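Local coordinates for natural cytotoxicity triggering receptor 2 (Homo sapiens, PDB 1HKF), which serves as a cytotoxicity-activating receptor that may help activated natural killer cells lyse tumour cells more efficiently, seen here as its extracellular immunoglobulin domain, at residues Y99-Y104 against K113-Y118. Numbering follows the deposited sequence.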
ATOM      1  N   TYR A  99       0.371  -4.264 -15.167  1.00 27.09           N
ATOM      2  CA  TYR A  99       0.045  -2.840 -15.112  1.00 29.07           C
ATOM      3  C   TYR A  99       1.309  -2.042 -15.404  1.00 29.89           C
ATOM      4  O   TYR A  99       2.422  -2.543 -15.253  1.00 31.94           O
ATOM      5  CB  TYR A  99      -0.394  -2.437 -13.674  1.00 28.80           C
ATOM      6  CG  TYR A  99      -1.749  -2.970 -13.201  1.00 27.78           C
ATOM      7  CD1 TYR A  99      -1.907  -4.286 -12.787  1.00 26.50           C
ATOM      8  CD2 TYR A  99      -2.864  -2.158 -13.222  1.00 27.62           C
ATOM      9  CE1 TYR A  99      -3.159  -4.788 -12.407  1.00 28.51           C
ATOM     10  CE2 TYR A  99      -4.145  -2.631 -12.836  1.00 30.33           C
ATOM     11  CZ  TYR A  99      -4.281  -3.956 -12.432  1.00 31.07           C
ATOM     12  OH  TYR A  99      -5.551  -4.428 -12.078  1.00 31.90           O
ATOM     13  N   TRP A 100       1.130  -0.780 -15.753  1.00 29.83           N
ATOM     14  CA  TRP A 100       2.256   0.131 -15.968  1.00 28.99           C
ATOM     15  C   TRP A 100       1.901   1.472 -15.373  1.00 28.42           C
ATOM     16  O   TRP A 100       0.770   1.924 -15.493  1.00 26.89           O
ATOM     17  CB  TRP A 100       2.483   0.460 -17.448  1.00 30.56           C
ATOM     18  CG  TRP A 100       2.882  -0.648 -18.356  1.00 30.59           C
ATOM     19  CD1 TRP A 100       2.067  -1.589 -18.896  1.00 31.50           C
ATOM     20  CD2 TRP A 100       4.177  -0.875 -18.881  1.00 29.46           C
ATOM     21  NE1 TRP A 100       2.781  -2.393 -19.735  1.00 34.18           N
ATOM     22  CE2 TRP A 100       4.085  -1.973 -19.744  1.00 31.83           C
ATOM     23  CE3 TRP A 100       5.422  -0.246 -18.711  1.00 30.76           C
ATOM     24  CZ2 TRP A 100       5.197  -2.472 -20.451  1.00 32.24           C
ATOM     25  CZ3 TRP A 100       6.532  -0.737 -19.410  1.00 29.53           C
ATOM     26  CH2 TRP A 100       6.408  -1.841 -20.267  1.00 31.55           C
ATOM     27  N   CYS A 101       2.864   2.093 -14.721  1.00 29.03           N
ATOM     28  CA  CYS A 101       2.650   3.453 -14.314  1.00 32.51           C
ATOM     29  C   CYS A 101       3.420   4.176 -15.490  1.00 32.33           C
ATOM     30  O   CYS A 101       4.522   3.771 -15.866  1.00 29.64           O
ATOM     31  CB  CYS A 101       3.250   3.735 -12.940  1.00 34.59           C
ATOM     32  SG  CYS A 101       5.026   3.611 -12.944  1.00 42.81           S
ATOM     33  N   ARG A 102       2.764   5.144 -16.137  1.00 31.63           N
ATOM     34  CA  ARG A 102       3.363   5.869 -17.252  1.00 32.12           C
ATOM     35  C   ARG A 102       3.410   7.378 -17.022  1.00 33.00           C
ATOM     36  O   ARG A 102       2.598   7.930 -16.294  1.00 34.62           O
ATOM     37  CB  ARG A 102       2.613   5.556 -18.528  1.00 32.08           C
ATOM     38  CG  ARG A 102       2.913   4.190 -19.051  1.00 34.89           C
ATOM     39  CD  ARG A 102       2.039   3.830 -20.231  1.00 38.58           C
ATOM     40  NE  ARG A 102       2.517   2.589 -20.816  1.00 43.07           N
ATOM     41  CZ  ARG A 102       1.883   1.922 -21.771  1.00 46.25           C
ATOM     42  NH1 ARG A 102       0.731   2.377 -22.253  1.00 47.31           N
ATOM     43  NH2 ARG A 102       2.412   0.799 -22.247  1.00 49.26           N
ATOM     44  N   ILE A 103       4.393   8.028 -17.625  1.00 31.93           N
ATOM     45  CA  ILE A 103       4.624   9.472 -17.504  1.00 31.26           C
ATOM     46  C   ILE A 103       4.696   9.967 -18.962  1.00 32.02           C
ATOM     47  O   ILE A 103       5.514   9.472 -19.743  1.00 30.24           O
ATOM     48  CB  ILE A 103       5.950   9.721 -16.786  1.00 29.81           C
ATOM     49  CG1 ILE A 103       5.954   8.960 -15.471  1.00 30.78           C
ATOM     50  CG2 ILE A 103       6.166  11.175 -16.587  1.00 30.42           C
ATOM     51  CD1 ILE A 103       7.193   9.162 -14.631  1.00 31.94           C
ATOM     52  N   TYR A 104       3.808  10.904 -19.290  1.00 31.53           N
ATOM     53  CA  TYR A 104       3.580  11.459 -20.640  1.00 31.94           C
ATOM     54  C   TYR A 104       4.117  12.885 -20.838  1.00 32.91           C
ATOM     55  O   TYR A 104       3.911  13.772 -19.995  1.00 32.92           O
ATOM     56  CB  TYR A 104       2.083  11.466 -20.938  1.00 32.52           C
ATOM     57  CG  TYR A 104       1.430  10.125 -20.758  1.00 36.03           C
ATOM     58  CD1 TYR A 104       1.436   9.192 -21.796  1.00 36.02           C
ATOM     59  CD2 TYR A 104       0.820   9.770 -19.537  1.00 37.70           C
ATOM     60  CE1 TYR A 104       0.859   7.936 -21.631  1.00 38.45           C
ATOM     61  CE2 TYR A 104       0.241   8.509 -19.351  1.00 39.18           C
ATOM     62  CZ  TYR A 104       0.268   7.597 -20.403  1.00 39.73           C
ATOM     63  OH  TYR A 104      -0.273   6.346 -20.230  1.00 39.84           O
ATOM     64  N   LYS A 113       8.834   7.709 -19.377  1.00 36.61           N
ATOM     65  CA  LYS A 113       9.218   6.713 -18.391  1.00 35.71           C
ATOM     66  C   LYS A 113       7.999   5.856 -18.130  1.00 35.37           C
ATOM     67  O   LYS A 113       6.855   6.321 -18.155  1.00 34.63           O
ATOM     68  CB  LYS A 113       9.724   7.359 -17.112  1.00 36.44           C
ATOM     69  CG  LYS A 113      10.149   6.366 -15.967  1.00 36.76           C
ATOM     70  CD  LYS A 113      11.385   6.915 -15.268  1.00 40.02           C
ATOM     71  CE  LYS A 113      11.514   6.534 -13.791  1.00 43.82           C
ATOM     72  NZ  LYS A 113      11.173   5.117 -13.565  1.00 43.72           N
ATOM     73  N   SER A 114       8.243   4.569 -17.966  1.00 34.41           N
ATOM     74  CA  SER A 114       7.174   3.637 -17.709  1.00 34.17           C
ATOM     75  C   SER A 114       7.771   2.454 -16.965  1.00 35.62           C
ATOM     76  O   SER A 114       8.923   2.060 -17.230  1.00 36.41           O
ATOM     77  CB  SER A 114       6.570   3.201 -19.009  1.00 33.88           C
ATOM     78  OG  SER A 114       7.533   2.455 -19.695  1.00 37.06           O
ATOM     79  N   VAL A 115       7.013   1.908 -16.006  1.00 34.97           N
ATOM     80  CA  VAL A 115       7.455   0.757 -15.219  1.00 33.13           C
ATOM     81  C   VAL A 115       6.329  -0.262 -15.287  1.00 33.70           C
ATOM     82  O   VAL A 115       5.157   0.076 -15.104  1.00 33.45           O
ATOM     83  CB  VAL A 115       7.749   1.148 -13.752  1.00 33.77           C
ATOM     84  CG1 VAL A 115       8.273  -0.061 -12.970  1.00 32.23           C
ATOM     85  CG2 VAL A 115       8.801   2.268 -13.719  1.00 29.71           C
ATOM     86  N   ARG A 116       6.693  -1.505 -15.604  1.00 32.88           N
ATOM     87  CA  ARG A 116       5.725  -2.586 -15.714  1.00 31.82           C
ATOM     88  C   ARG A 116       5.685  -3.351 -14.383  1.00 30.91           C
ATOM     89  O   ARG A 116       6.744  -3.592 -13.749  1.00 28.97           O
ATOM     90  CB  ARG A 116       6.126  -3.556 -16.822  1.00 31.33           C
ATOM     91  CG  ARG A 116       5.007  -4.443 -17.287  1.00 30.76           C
ATOM     92  CD  ARG A 116       5.528  -5.607 -18.161  1.00 30.86           C
ATOM     93  NE  ARG A 116       4.428  -6.197 -18.943  1.00 30.42           N
ATOM     94  CZ  ARG A 116       4.424  -7.455 -19.377  1.00 31.00           C
ATOM     95  NH1 ARG A 116       5.467  -8.241 -19.118  1.00 28.54           N
ATOM     96  NH2 ARG A 116       3.361  -7.945 -20.016  1.00 29.58           N
ATOM     97  N   PHE A 117       4.468  -3.729 -13.979  1.00 28.96           N
ATOM     98  CA  PHE A 117       4.273  -4.458 -12.715  1.00 28.92           C
ATOM     99  C   PHE A 117       3.360  -5.617 -12.983  1.00 27.86           C
ATOM    100  O   PHE A 117       2.560  -5.557 -13.921  1.00 27.24           O
ATOM    101  CB  PHE A 117       3.585  -3.583 -11.648  1.00 26.18           C
ATOM    102  CG  PHE A 117       4.407  -2.410 -11.196  1.00 28.72           C
ATOM    103  CD1 PHE A 117       4.303  -1.171 -11.845  1.00 26.89           C
ATOM    104  CD2 PHE A 117       5.285  -2.538 -10.147  1.00 26.34           C
ATOM    105  CE1 PHE A 117       5.097  -0.086 -11.419  1.00 26.85           C
ATOM    106  CE2 PHE A 117       6.066  -1.459  -9.738  1.00 29.27           C
ATOM    107  CZ  PHE A 117       5.966  -0.234 -10.382  1.00 25.84           C
ATOM    108  N   TYR A 118       3.512  -6.671 -12.181  1.00 27.62           N
ATOM    109  CA  TYR A 118       2.588  -7.814 -12.253  1.00 29.71           C
ATOM    110  C   TYR A 118       1.904  -7.867 -10.848  1.00 28.50           C
ATOM    111  O   TYR A 118       2.590  -8.058  -9.798  1.00 28.15           O
ATOM    112  CB  TYR A 118       3.293  -9.147 -12.510  1.00 33.22           C
ATOM    113  CG  TYR A 118       2.271 -10.227 -12.839  1.00 37.78           C
ATOM    114  CD1 TYR A 118       1.486 -10.129 -13.970  1.00 42.01           C
ATOM    115  CD2 TYR A 118       2.053 -11.300 -12.017  1.00 40.62           C
ATOM    116  CE1 TYR A 118       0.507 -11.070 -14.264  1.00 44.98           C
ATOM    117  CE2 TYR A 118       1.065 -12.270 -12.318  1.00 43.21           C
ATOM    118  CZ  TYR A 118       0.311 -12.139 -13.428  1.00 43.68           C
ATOM    119  OH  TYR A 118      -0.664 -13.050 -13.753  1.00 46.13           O
TER
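Arg116 runs its aliphatic chain over one face of the Trp100 indole. CB stands 3.6 Å from the centroid of the six-membered ring and 1° off its normal, which defines a CH-pi contact. CG, set anti to the backbone N (chi1 -162°), follows the ring toward its rim and comes within 3.6 Å of Trp100 CE2. CD then passes Trp100 CZ2 at 3.9 Å, and NE, still beside CZ2, forms a salt bridge with Glu49. The same carboxylate oxygen, OE1, accepts a hydrogen bond from Trp100 NE1, so one acid ties together both partners of the CH-pi contact. The guanidinium is turned 41° from the indole plane, and Arg102 NH2 lies above the opposite face, displaced toward the rim. On the other side of the sheet, Cys101 SG meets the edge of the Phe117 ring, 4.0 Å from CE1, while bonded to Cys32. Paired backbone hydrogen bonds join Tyr99 with Phe117, where Phe117 N to Tyr99 O is 2.7 Å, and Cys101 with Val115. This antiparallel pairing, with the disulfide cysteine facing inward, is characteristic of the F-G hairpin of a V-set immunoglobulin domain.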